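Local atomic coordinates of putative cell adhesion protein (Bacteroides uniformis, PDB entry 4K4K), a protein that probably forms part of the tip of fimbriae, the cell-surface filaments that mediate adhesion and biofilm formation. Residues 54-59 / 72-77; 114-119 / 137-142; 144-149 / 163-168; 171-176 / 185-190; 211-216 / 241-246. All coordinates share one frame; numbering follows the deposited sequence.

Contact 1: residues 54-59 / 72-77; sequences RKYTTA and GQTIYF
Tyr-56 reaches from the strand into the loop 72-77 with its hydroxyl, and the backbone N of Ile-75 donates to OH over 3.0 Å in an almost straight bond (170°). This is the tightly packed part. CE1 of the Tyr-56 ring lies 4.1 Å from CD1 of Ile-75. CG1 of the same isoleucine, turned anti to its carbonyl carbon (chi1 -69°), meets CG of Arg-54 at 3.6 Å. Strand 37-44 packs against this part, its Ile-40 touching both Tyr-56 and Ile-75. A phenylalanine in place of Tyr-56 would keep the ring but would probably leave the N-H of Ile-75 without its acceptor and let the loop shift against the strand.

The other side, carried by Arg-54 and Gln-73, is looser and partly exposed; each of these residues is modelled in two conformers. In one of them the Gln-73 chain folds back and OE1 takes the N-H of Lys-55 on a lone pair, in the carbonyl plane, at 3.1 Å. The Arg-54 guanidinium turns its edge to the loop, where NH1 lies 2.8 Å from Thr-74 O and makes a weak bond, 3.4 Å, to Gln-73 O, while NE binds Asn-51 O. The Lys-55 chain leads away. Between these two segments, then, side-chain-to-backbone bonds replace a beta ladder: an irregular loop is held to strand 47-57 through a buried tyrosine hydroxyl and an amide that is probably more mobile.

Contact 2: residues 114-119 / 137-142; sequences DIDLMG and FTHKLV
The selenium of Met-118, a selenomethionine, sits over one face of the His-139 imidazole, 3.5 Å above its plane and shifted toward the rim, the two side chains running side by side in the same direction. Trp-269 also stacks on this ring. In the plane of the imidazole, ND1 donates at 2.6 Å to the syn lone pair of Asp-116 OD1; carboxylate and ring are almost coplanar, 1° apart, so the bond fixes the rotation of both. Asp-116 gets there with CG anti to the backbone N (chi1 -172°), from the centre of an inverse gamma turn. The nearby carboxylate probably favours a protonated imidazole.

Met-118, at the start of strand 118-126, pairs here with strand 132-150 in a beta hairpin. Met-118 and His-139 form an antiparallel non-hydrogen-bonded pair, and Gly-119 and Thr-138 the hydrogen-bonded pair beside it, with both N-to-O bonds at 3.0 Å. Lys-140 extends the link, its N donating to Leu-117 O at 2.9 Å. CE of Lys-140 passes 3.8 Å from CA of Gly-119, across the space a side chain there would need, on the way to a bond between NZ and Gly-182 O. A water fills the joint beyond the ladder: it donates to Asp-116 OD1 and Leu-117 O and accepts from Leu-141 N. Next to it CD1 of Leu-141 packs 3.3 Å from Ile-115 O, with Ile-206 and Val-104 covering the leucine.

Contact 3: residues 144-149 / 163-168; sequences LDITIK and TTVSIS
In the core of a beta sandwich, as expected of a fimbrillin-like protein of the transthyretin clan, Leu-144, Ile-146 and Ile-148 face Thr-163, Val-165 and Ile-167. The strands do not pair: their axes pass 10.2 Å apart, with directions 140° from each other, and methyl groups alone bridge the gap. Ile-146 and Val-165 reach toward each other tip to tip, CD1 to CG1 at 4.1 Å. Ile-148 slides past Val-165 in the opposite direction, bringing its CD1 to 3.7 Å from CG2 of Val-165, and the same CD1 meets Thr-163 CG2 at 4.1 Å. The OG1 of that threonine binds Leu-160 O, which fixes the rotation that turns CG2 to the isoleucine. At the other end Leu-144 and Ile-167 cross at about a right angle, their CD1 atoms 3.8 Å apart; CG1 of Ile-167 stands anti to the backbone N (chi1 -173°), extending the chain to the leucine. All six side chains are buried. Strand 132-150 lies between strands 202-207 and 247-256 on one side of this core, and strand 164-177 between 192-199 and 217-222 on the other, with Phe-243 from a loop covering the Leu-144 and Ile-167 end.

Contact 4: residues 171-176 / 185-190; sequences QTAATY and TVTTGT
Gln-171 leads its side chain across to 185-190. Its CB lies 3.7 Å from CG1 of Val-186, and CG, still beside that methyl at 4.0 Å, is where the chain bends (chi2 -64°) toward Gly-189. There CD brings the amide alongside the glycine backbone: OE1 accepts from Gly-189 N at 2.8 Å, and NE2 donates back to Gly-189 O at 3.3 Å. The second bond lies in the plane of the glutamine amide but comes from above the plane of the glycine carbonyl. Held by both ends, the amide is unlikely to flip. A water 2.8 Å from OE1 accepts from Ala-173 N and so ties the amide to the backbone of its own segment.

Here strand 164-177 forms a beta hairpin with the short strand 185-186. Thr-175 and Thr-185 are the antiparallel hydrogen-bonded pair, with bonds in both directions, and Ala-174 and Val-186 the non-hydrogen-bonded pair next to it. Past these pairs, Thr-187 N donates to Ala-173 O at 3.0 Å. CB of Ala-174, a buried residue, lies 3.3 Å from Thr-185 O and rests on Val-104 of strand 101-105, which runs along the other edge of strand 164-177. On the face that carries the Thr-175 side chain, Thr-175 and Thr-187 cross at about a right angle, their CG2 methyls 4.0 Å apart.

Contact 5: residues 211-216 / 241-246; sequences ASTAGM and KAFVAG
Thr-213 and Met-216, the ends of a type II beta turn, pack on Phe-243 from the loop leading into strand 247-256. The hydrogen bonds are mainly backbone. Thr-213 N donates to Lys-241 O at 3.0 Å, coming from above the carbonyl plane, not along a lone pair. Within 211-216, Ser-212 OG accepts from Ala-214 N at 3.1 Å, an ST turn that leads into the beta turn closed by Met-216 N and Thr-213 O.

Two contacts meet the Phe-243 ring. CG2 of Thr-213 stands over the centre of the Phe-243 ring, 3.6 Å from its centroid and 7° off the normal, a CH-pi contact. Thr-213 places OG1 between its backbone N and carbonyl carbon (chi1 58°), which turns the methyl to the ring while OG1 itself bonds to Ser-240 O. Selenium of Met-216, a selenomethionine, approaches the same ring obliquely, 3.6 Å from CE2 of Phe-243, a Met-aromatic contact. A serine in place of Phe-243 would probably leave both the threonine methyl and the selenium without their packing partner.

Near the Thr-213 N to Lys-241 O bond, the methyl CB of Ala-242 lies 3.2 Å from Ala-211 O.

In the fold
Along an elongated all-beta chain the five contacts come in series, each closing before the next opens; contact 5 spans the longest stretch of chain. Contact 1 lies at one end, its centre about 39 Å from that of contact 3, across the chain's centre. The centre of contact 2 lies about 3 Å from the chain's centre, and its strand 132-150 runs on into contact 3. Strand 164-177 likewise links contacts 3 and 4. Contact 2 touches contact 4 through Tyr-176 and contact 5 through Leu-141 O and Gly-246 N, while Met-216 of contact 5 packs against Ser-168 of contact 3. Strands 132-150 and 164-177 thus tie contacts 2 to 5 together, and contact 1 stands apart in this putative fimbrial tip subunit.

Contact 1: residues 54-59 / 72-77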
# COMPACT_ATOMS: atom_id res chain seq x y z
N ARG A 54 -10.95 -9.66 -12.90
CA ARG A 54 -12.16 -10.25 -12.32
C ARG A 54 -12.29 -9.81 -10.86
O ARG A 54 -11.36 -9.97 -10.09
CB ARG A 54 -12.09 -11.78 -12.44
CG ARG A 54 -11.92 -12.30 -13.87
CD ARG A 54 -13.24 -12.42 -14.60
NE ARG A 54 -13.09 -13.02 -15.93
CZ ARG A 54 -13.53 -14.22 -16.27
NH1 ARG A 54 -14.18 -14.98 -15.39
NH2 ARG A 54 -13.36 -14.67 -17.50
N LYS A 55 -13.45 -9.26 -10.48
CA LYS A 55 -13.65 -8.77 -9.12
C LYS A 55 -13.90 -9.89 -8.13
O LYS A 55 -14.85 -10.65 -8.29
CB LYS A 55 -14.81 -7.76 -9.08
CG LYS A 55 -14.99 -7.10 -7.72
CD LYS A 55 -16.26 -6.23 -7.67
CE LYS A 55 -16.31 -5.40 -6.43
NZ LYS A 55 -17.51 -4.50 -6.45
N TYR A 56 -13.06 -9.96 -7.09
CA TYR A 56 -13.18 -10.92 -5.99
C TYR A 56 -13.18 -10.14 -4.69
O TYR A 56 -12.39 -9.20 -4.55
CB TYR A 56 -12.03 -11.93 -6.02
CG TYR A 56 -12.27 -13.11 -6.93
CD1 TYR A 56 -12.33 -12.95 -8.31
CD2 TYR A 56 -12.37 -14.40 -6.42
CE1 TYR A 56 -12.58 -14.04 -9.16
CE2 TYR A 56 -12.58 -15.50 -7.25
CZ TYR A 56 -12.66 -15.31 -8.62
OH TYR A 56 -12.93 -16.40 -9.41
N THR A 57 -14.04 -10.52 -3.74
CA THR A 57 -14.09 -9.80 -2.47
C THR A 57 -13.88 -10.73 -1.31
O THR A 57 -14.11 -11.92 -1.43
CB THR A 57 -15.43 -9.04 -2.27
OG1 THR A 57 -16.50 -9.98 -2.15
CG2 THR A 57 -15.70 -8.04 -3.37
N THR A 58 -13.55 -10.18 -0.15
CA THR A 58 -13.47 -11.01 1.05
C THR A 58 -14.44 -10.46 2.11
O THR A 58 -14.72 -9.26 2.12
CB THR A 58 -12.02 -11.11 1.57
OG1 THR A 58 -11.99 -12.09 2.62
CG2 THR A 58 -11.45 -9.76 2.06
N ALA A 59 -14.96 -11.33 2.99
CA ALA A 59 -15.81 -10.94 4.12
C ALA A 59 -15.05 -11.24 5.43
O ALA A 59 -15.48 -10.82 6.51
CB ALA A 59 -17.13 -11.69 4.08
N GLY A 72 -21.11 -13.16 -11.72
CA GLY A 72 -20.72 -13.15 -13.12
C GLY A 72 -19.23 -12.97 -13.37
O GLY A 72 -18.82 -12.85 -14.54
N GLN A 73 -18.39 -12.95 -12.30
CA GLN A 73 -16.94 -12.73 -12.36
C GLN A 73 -16.12 -14.01 -12.12
O GLN A 73 -14.90 -13.97 -12.19
CB GLN A 73 -16.53 -11.67 -11.31
CG GLN A 73 -17.17 -10.28 -11.51
CD GLN A 73 -16.63 -9.55 -12.72
OE1 GLN A 73 -15.45 -9.20 -12.80
NE2 GLN A 73 -17.48 -9.34 -13.71
N THR A 74 -16.79 -15.13 -11.79
CA THR A 74 -16.11 -16.38 -11.46
C THR A 74 -15.15 -16.83 -12.58
O THR A 74 -15.51 -16.91 -13.77
CB THR A 74 -17.12 -17.51 -11.12
OG1 THR A 74 -17.98 -17.08 -10.09
CG2 THR A 74 -16.43 -18.78 -10.65
N ILE A 75 -13.91 -17.12 -12.16
CA ILE A 75 -12.90 -17.68 -13.05
C ILE A 75 -13.00 -19.19 -12.97
O ILE A 75 -12.96 -19.75 -11.85
CB ILE A 75 -11.48 -17.20 -12.67
CG1 ILE A 75 -11.30 -15.69 -12.96
CG2 ILE A 75 -10.41 -18.04 -13.43
CD1 ILE A 75 -10.05 -15.09 -12.22
N TYR A 76 -13.11 -19.84 -14.12
CA TYR A 76 -13.14 -21.31 -14.21
C TYR A 76 -11.91 -21.82 -14.88
O TYR A 76 -11.47 -21.26 -15.88
CB TYR A 76 -14.37 -21.81 -14.99
CG TYR A 76 -15.67 -21.50 -14.30
CD1 TYR A 76 -16.17 -22.35 -13.31
CD2 TYR A 76 -16.38 -20.35 -14.60
CE1 TYR A 76 -17.36 -22.05 -12.64
CE2 TYR A 76 -17.56 -20.03 -13.93
CZ TYR A 76 -18.06 -20.90 -12.97
OH TYR A 76 -19.23 -20.56 -12.32
N PHE A 77 -11.37 -22.94 -14.35
CA PHE A 77 -10.20 -23.56 -14.97
C PHE A 77 -10.54 -24.18 -16.32
O PHE A 77 -11.69 -24.64 -16.48
CB PHE A 77 -9.62 -24.61 -14.04
CG PHE A 77 -8.73 -23.98 -12.99
CD1 PHE A 77 -7.37 -23.79 -13.22
CD2 PHE A 77 -9.26 -23.60 -11.76
CE1 PHE A 77 -6.55 -23.24 -12.24
CE2 PHE A 77 -8.45 -23.00 -10.79
CZ PHE A 77 -7.09 -22.82 -11.04

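Contact 2: residues 114-119 / 137-142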
# COMPACT_ATOMS: atom_id res chain seq x y z
N ASP A 114 -7.34 3.07 0.54
CA ASP A 114 -7.73 3.34 -0.85
C ASP A 114 -6.54 3.67 -1.74
O ASP A 114 -6.70 3.65 -2.96
CB ASP A 114 -8.77 4.48 -0.90
CG ASP A 114 -10.14 4.02 -0.41
OD1 ASP A 114 -10.29 2.82 -0.08
OD2 ASP A 114 -11.07 4.85 -0.36
N ILE A 115 -5.36 3.98 -1.15
CA ILE A 115 -4.16 4.26 -1.96
C ILE A 115 -3.07 3.20 -1.69
O ILE A 115 -1.98 3.29 -2.25
CB ILE A 115 -3.63 5.71 -1.75
CG1 ILE A 115 -3.23 5.97 -0.26
CG2 ILE A 115 -4.63 6.73 -2.29
CD1 ILE A 115 -2.38 7.26 -0.01
N ASP A 116 -3.35 2.20 -0.85
CA ASP A 116 -2.39 1.17 -0.51
C ASP A 116 -2.34 0.11 -1.63
O ASP A 116 -2.87 -0.99 -1.50
CB ASP A 116 -2.74 0.55 0.85
CG ASP A 116 -1.69 -0.39 1.38
OD1 ASP A 116 -0.62 -0.53 0.72
OD2 ASP A 116 -1.96 -1.05 2.40
N LEU A 117 -1.64 0.43 -2.73
CA LEU A 117 -1.52 -0.48 -3.88
C LEU A 117 -0.69 -1.70 -3.49
O LEU A 117 0.43 -1.57 -2.96
CB LEU A 117 -0.86 0.27 -5.05
CG LEU A 117 -0.47 -0.59 -6.27
CD1 LEU A 117 -1.71 -1.18 -6.97
CD2 LEU A 117 0.48 0.19 -7.22
N MSE A 118 -1.23 -2.89 -3.74
CA MSE A 118 -0.53 -4.14 -3.48
C MSE A 118 -0.65 -5.03 -4.70
O MSE A 118 -1.68 -5.00 -5.40
CB MSE A 118 -1.10 -4.89 -2.24
CG MSE A 118 -1.11 -4.03 -0.96
SE MSE A 118 -1.54 -5.15 0.57
CE MSE A 118 -3.28 -5.67 0.18
N GLY A 119 0.37 -5.84 -4.93
CA GLY A 119 0.38 -6.82 -6.01
C GLY A 119 0.69 -8.20 -5.46
O GLY A 119 1.51 -8.34 -4.56
N PHE A 137 0.27 -11.06 -1.15
CA PHE A 137 0.34 -9.66 -1.56
C PHE A 137 1.51 -8.93 -0.92
O PHE A 137 1.82 -9.14 0.26
CB PHE A 137 -0.96 -8.93 -1.19
CG PHE A 137 -2.13 -9.26 -2.09
CD1 PHE A 137 -2.36 -8.53 -3.24
CD2 PHE A 137 -2.99 -10.31 -1.78
CE1 PHE A 137 -3.45 -8.83 -4.07
CE2 PHE A 137 -4.07 -10.64 -2.63
CZ PHE A 137 -4.29 -9.89 -3.77
N THR A 138 2.15 -8.04 -1.69
CA THR A 138 3.20 -7.14 -1.18
C THR A 138 2.82 -5.72 -1.52
O THR A 138 2.20 -5.47 -2.57
CB THR A 138 4.60 -7.48 -1.74
OG1 THR A 138 4.54 -7.39 -3.15
CG2 THR A 138 5.12 -8.88 -1.33
N HIS A 139 3.14 -4.78 -0.64
CA HIS A 139 2.84 -3.37 -0.88
C HIS A 139 3.81 -2.81 -1.93
O HIS A 139 5.02 -3.06 -1.85
CB HIS A 139 3.00 -2.57 0.41
CG HIS A 139 2.11 -3.02 1.53
ND1 HIS A 139 0.85 -2.48 1.72
CD2 HIS A 139 2.36 -3.90 2.53
CE1 HIS A 139 0.37 -3.06 2.82
NE2 HIS A 139 1.24 -3.92 3.34
N LYS A 140 3.28 -2.06 -2.90
CA LYS A 140 4.11 -1.48 -3.98
C LYS A 140 4.63 -0.07 -3.63
O LYS A 140 5.55 0.44 -4.29
CB LYS A 140 3.33 -1.43 -5.30
CG LYS A 140 2.93 -2.83 -5.80
CD LYS A 140 4.14 -3.67 -6.23
CE LYS A 140 3.72 -5.11 -6.45
NZ LYS A 140 4.86 -5.94 -6.92
N LEU A 141 4.06 0.54 -2.55
CA LEU A 141 4.43 1.89 -2.13
C LEU A 141 5.16 1.84 -0.79
O LEU A 141 5.72 0.81 -0.43
CB LEU A 141 3.22 2.84 -2.13
CG LEU A 141 2.36 2.78 -3.46
CD1 LEU A 141 1.14 3.71 -3.34
CD2 LEU A 141 3.19 3.12 -4.69
N VAL A 142 5.24 2.98 -0.09
CA VAL A 142 6.04 3.11 1.14
C VAL A 142 5.18 3.65 2.27
O VAL A 142 4.44 4.61 2.06
CB VAL A 142 7.25 4.04 0.84
CG1 VAL A 142 8.04 4.37 2.11
CG2 VAL A 142 8.15 3.45 -0.25
O HOH W 1 1.43 0.10 -1.12

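Contact 3: residues 144-149 / 163-168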
# COMPACT_ATOMS: atom_id res chain seq x y z
N LEU A 144 4.85 5.44 6.00
CA LEU A 144 5.50 6.27 7.02
C LEU A 144 4.68 6.15 8.29
O LEU A 144 3.47 6.34 8.25
CB LEU A 144 5.65 7.74 6.60
CG LEU A 144 6.31 8.02 5.24
CD1 LEU A 144 6.40 9.52 4.98
CD2 LEU A 144 7.69 7.35 5.12
N ASP A 145 5.34 5.81 9.42
CA ASP A 145 4.69 5.62 10.70
C ASP A 145 5.44 6.50 11.69
O ASP A 145 6.60 6.24 11.98
CB ASP A 145 4.73 4.12 11.08
CG ASP A 145 3.94 3.74 12.33
OD1 ASP A 145 4.09 4.43 13.36
OD2 ASP A 145 3.25 2.71 12.30
N ILE A 146 4.80 7.57 12.15
CA ILE A 146 5.45 8.56 13.01
C ILE A 146 4.81 8.59 14.38
O ILE A 146 3.58 8.67 14.51
CB ILE A 146 5.41 9.94 12.28
CG1 ILE A 146 6.25 9.88 10.97
CG2 ILE A 146 5.83 11.11 13.19
CD1 ILE A 146 5.93 10.89 9.95
N THR A 147 5.66 8.55 15.42
CA THR A 147 5.22 8.69 16.80
C THR A 147 5.84 9.97 17.32
O THR A 147 7.05 10.16 17.17
CB THR A 147 5.61 7.45 17.62
OG1 THR A 147 5.11 6.30 16.95
CG2 THR A 147 5.07 7.48 19.03
N ILE A 148 5.04 10.85 17.90
CA ILE A 148 5.54 12.11 18.45
C ILE A 148 5.54 12.05 19.98
O ILE A 148 4.56 11.62 20.57
CB ILE A 148 4.68 13.30 17.93
CG1 ILE A 148 4.76 13.43 16.39
CG2 ILE A 148 5.01 14.63 18.63
CD1 ILE A 148 3.51 14.11 15.80
N LYS A 149 6.62 12.52 20.62
CA LYS A 149 6.62 12.65 22.07
C LYS A 149 7.37 13.91 22.48
O LYS A 149 8.24 14.39 21.75
CB LYS A 149 7.19 11.41 22.78
CG LYS A 149 8.61 11.01 22.40
CD LYS A 149 8.98 9.69 23.07
CE LYS A 149 10.44 9.35 22.88
NZ LYS A 149 10.76 7.98 23.38
N THR A 163 -0.63 18.73 17.12
CA THR A 163 0.51 18.83 16.19
C THR A 163 0.14 18.22 14.84
O THR A 163 -0.37 17.10 14.78
CB THR A 163 1.78 18.17 16.79
OG1 THR A 163 2.16 18.89 17.96
CG2 THR A 163 2.95 18.15 15.80
N THR A 164 0.43 18.95 13.75
CA THR A 164 0.19 18.43 12.39
C THR A 164 1.55 18.06 11.79
O THR A 164 2.58 18.61 12.19
CB THR A 164 -0.57 19.43 11.51
OG1 THR A 164 0.20 20.62 11.39
CG2 THR A 164 -1.96 19.74 12.05
N VAL A 165 1.54 17.13 10.84
CA VAL A 165 2.77 16.63 10.21
C VAL A 165 2.58 16.63 8.71
O VAL A 165 1.57 16.12 8.22
CB VAL A 165 3.15 15.20 10.73
CG1 VAL A 165 4.53 14.75 10.22
CG2 VAL A 165 3.09 15.11 12.25
N SER A 166 3.58 17.12 7.98
CA SER A 166 3.58 17.04 6.52
C SER A 166 4.98 16.67 6.04
O SER A 166 5.95 16.81 6.79
CB SER A 166 3.09 18.35 5.90
OG SER A 166 4.04 19.38 6.12
N ILE A 167 5.09 16.17 4.81
CA ILE A 167 6.38 15.83 4.20
C ILE A 167 6.48 16.61 2.89
O ILE A 167 5.50 16.68 2.13
CB ILE A 167 6.60 14.29 4.03
CG1 ILE A 167 8.04 13.98 3.55
CG2 ILE A 167 5.51 13.61 3.16
CD1 ILE A 167 8.43 12.44 3.53
N SER A 168 7.64 17.21 2.63
CA SER A 168 7.86 18.07 1.47
C SER A 168 8.43 17.33 0.26
O SER A 168 8.95 16.22 0.37
CB SER A 168 8.82 19.21 1.84
OG SER A 168 10.13 18.69 2.04

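Contact 4: residues 171-176 / 185-190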
# COMPACT_ATOMS: atom_id res chain seq x y z
N GLN A 171 6.78 13.41 -5.03
CA GLN A 171 6.17 13.03 -6.31
C GLN A 171 4.86 12.38 -5.89
O GLN A 171 4.84 11.70 -4.85
CB GLN A 171 7.07 12.09 -7.13
CG GLN A 171 8.30 12.78 -7.73
CD GLN A 171 7.97 13.85 -8.75
OE1 GLN A 171 6.93 13.82 -9.42
NE2 GLN A 171 8.84 14.84 -8.87
N THR A 172 3.76 12.60 -6.63
CA THR A 172 2.48 12.05 -6.18
C THR A 172 1.83 11.09 -7.19
O THR A 172 0.86 10.41 -6.82
CB THR A 172 1.50 13.19 -5.85
OG1 THR A 172 1.30 13.98 -7.03
CG2 THR A 172 1.96 14.05 -4.66
N ALA A 173 2.37 10.99 -8.42
CA ALA A 173 1.81 10.11 -9.45
C ALA A 173 2.74 8.95 -9.84
O ALA A 173 3.94 9.15 -10.03
CB ALA A 173 1.49 10.92 -10.70
N ALA A 174 2.18 7.76 -9.98
CA ALA A 174 2.93 6.59 -10.41
C ALA A 174 2.01 5.64 -11.18
O ALA A 174 0.81 5.82 -11.17
CB ALA A 174 3.58 5.87 -9.21
N THR A 175 2.59 4.65 -11.87
CA THR A 175 1.87 3.62 -12.60
C THR A 175 2.35 2.26 -12.18
O THR A 175 3.48 2.11 -11.70
CB THR A 175 1.99 3.79 -14.14
OG1 THR A 175 3.36 3.59 -14.53
CG2 THR A 175 1.48 5.17 -14.64
N TYR A 176 1.53 1.27 -12.42
CA TYR A 176 1.84 -0.12 -12.12
C TYR A 176 1.05 -0.99 -13.05
O TYR A 176 -0.17 -0.85 -13.13
CB TYR A 176 1.47 -0.41 -10.64
CG TYR A 176 1.55 -1.86 -10.25
CD1 TYR A 176 2.79 -2.49 -10.11
CD2 TYR A 176 0.40 -2.59 -9.97
CE1 TYR A 176 2.87 -3.84 -9.76
CE2 TYR A 176 0.47 -3.94 -9.62
CZ TYR A 176 1.71 -4.56 -9.51
OH TYR A 176 1.78 -5.88 -9.16
N THR A 185 6.15 2.52 -11.22
CA THR A 185 7.05 3.50 -11.84
C THR A 185 6.55 4.89 -11.54
O THR A 185 5.41 5.20 -11.86
CB THR A 185 7.14 3.27 -13.36
OG1 THR A 185 7.68 1.97 -13.60
CG2 THR A 185 8.01 4.32 -14.07
N VAL A 186 7.41 5.75 -10.99
CA VAL A 186 7.02 7.12 -10.70
C VAL A 186 6.98 7.92 -12.02
O VAL A 186 7.91 7.83 -12.83
CB VAL A 186 7.96 7.79 -9.66
CG1 VAL A 186 7.57 9.23 -9.40
CG2 VAL A 186 7.97 6.98 -8.36
N THR A 187 5.89 8.66 -12.25
CA THR A 187 5.78 9.51 -13.45
C THR A 187 5.98 10.93 -12.95
O THR A 187 5.11 11.48 -12.27
CB THR A 187 4.48 9.28 -14.19
OG1 THR A 187 3.41 9.51 -13.29
CG2 THR A 187 4.40 7.87 -14.79
N THR A 188 7.17 11.46 -13.15
CA THR A 188 7.56 12.76 -12.58
C THR A 188 6.63 13.90 -12.99
O THR A 188 6.08 13.92 -14.10
CB THR A 188 9.01 13.08 -12.89
OG1 THR A 188 9.19 13.19 -14.31
CG2 THR A 188 9.98 12.06 -12.26
N GLY A 189 6.37 14.76 -12.02
CA GLY A 189 5.52 15.91 -12.16
C GLY A 189 6.01 16.97 -11.19
O GLY A 189 7.17 16.94 -10.76
N THR A 190 5.13 17.89 -10.84
CA THR A 190 5.54 18.93 -9.90
C THR A 190 5.50 18.34 -8.48
O THR A 190 4.57 17.60 -8.15
CB THR A 190 4.73 20.23 -10.10
OG1 THR A 190 5.10 21.16 -9.08
CG2 THR A 190 3.22 20.01 -10.12
O HOH W 2 4.61 12.38 -9.79
O HOH W 3 3.76 14.88 -8.41

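Contact 5: residues 211-216 / 241-246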
# COMPACT_ATOMS: atom_id res chain seq x y z
N ALA A 211 14.51 6.98 -4.92
CA ALA A 211 15.92 6.57 -4.92
C ALA A 211 16.71 7.44 -3.93
O ALA A 211 17.65 6.95 -3.31
CB ALA A 211 16.50 6.70 -6.33
N SER A 212 16.26 8.69 -3.71
CA SER A 212 16.88 9.59 -2.75
C SER A 212 15.84 10.41 -1.99
O SER A 212 14.95 10.99 -2.62
CB SER A 212 17.85 10.54 -3.44
OG SER A 212 18.42 11.44 -2.50
N THR A 213 15.99 10.49 -0.66
CA THR A 213 15.12 11.31 0.20
C THR A 213 15.71 12.74 0.37
O THR A 213 15.22 13.51 1.20
CB THR A 213 14.89 10.65 1.56
OG1 THR A 213 16.14 10.43 2.22
CG2 THR A 213 14.09 9.36 1.47
N ALA A 214 16.73 13.12 -0.44
CA ALA A 214 17.34 14.45 -0.38
C ALA A 214 16.33 15.52 -0.77
O ALA A 214 15.56 15.35 -1.72
CB ALA A 214 18.56 14.52 -1.29
N GLY A 215 16.29 16.60 0.01
CA GLY A 215 15.34 17.68 -0.21
C GLY A 215 14.03 17.48 0.51
O GLY A 215 13.21 18.40 0.57
N MSE A 216 13.78 16.26 1.05
CA MSE A 216 12.53 15.98 1.76
C MSE A 216 12.66 16.31 3.23
O MSE A 216 13.62 15.90 3.88
CB MSE A 216 12.09 14.53 1.63
CG MSE A 216 11.79 14.11 0.22
SE MSE A 216 11.47 12.18 0.20
CE MSE A 216 11.17 12.04 -1.74
N LYS A 241 17.86 6.98 3.68
CA LYS A 241 18.57 7.76 2.64
C LYS A 241 17.77 7.67 1.31
O LYS A 241 17.93 8.48 0.39
CB LYS A 241 20.02 7.24 2.45
CG LYS A 241 20.90 7.32 3.71
CD LYS A 241 21.29 8.75 4.05
CE LYS A 241 21.96 8.85 5.40
NZ LYS A 241 22.30 10.26 5.73
N ALA A 242 16.89 6.69 1.26
CA ALA A 242 15.99 6.36 0.15
C ALA A 242 14.72 5.81 0.72
O ALA A 242 14.71 5.33 1.86
CB ALA A 242 16.64 5.32 -0.76
N PHE A 243 13.63 5.83 -0.05
CA PHE A 243 12.37 5.20 0.34
C PHE A 243 12.21 3.96 -0.54
O PHE A 243 11.99 4.11 -1.75
CB PHE A 243 11.17 6.15 0.19
CG PHE A 243 10.99 7.21 1.27
CD1 PHE A 243 11.40 6.97 2.58
CD2 PHE A 243 10.30 8.38 0.99
CE1 PHE A 243 11.19 7.93 3.58
CE2 PHE A 243 10.07 9.34 2.00
CZ PHE A 243 10.51 9.10 3.28
N VAL A 244 12.34 2.76 0.04
CA VAL A 244 12.26 1.49 -0.70
C VAL A 244 10.83 0.94 -0.71
O VAL A 244 10.22 0.78 0.34
CB VAL A 244 13.27 0.46 -0.10
CG1 VAL A 244 13.14 -0.92 -0.76
CG2 VAL A 244 14.71 0.99 -0.21
N ALA A 245 10.32 0.59 -1.92
CA ALA A 245 8.98 0.02 -2.08
C ALA A 245 8.78 -1.17 -1.14
O ALA A 245 9.70 -1.97 -0.96
CB ALA A 245 8.77 -0.43 -3.52
N GLY A 246 7.57 -1.30 -0.60
CA GLY A 246 7.18 -2.40 0.27
C GLY A 246 7.77 -2.32 1.67
O GLY A 246 7.70 -3.31 2.40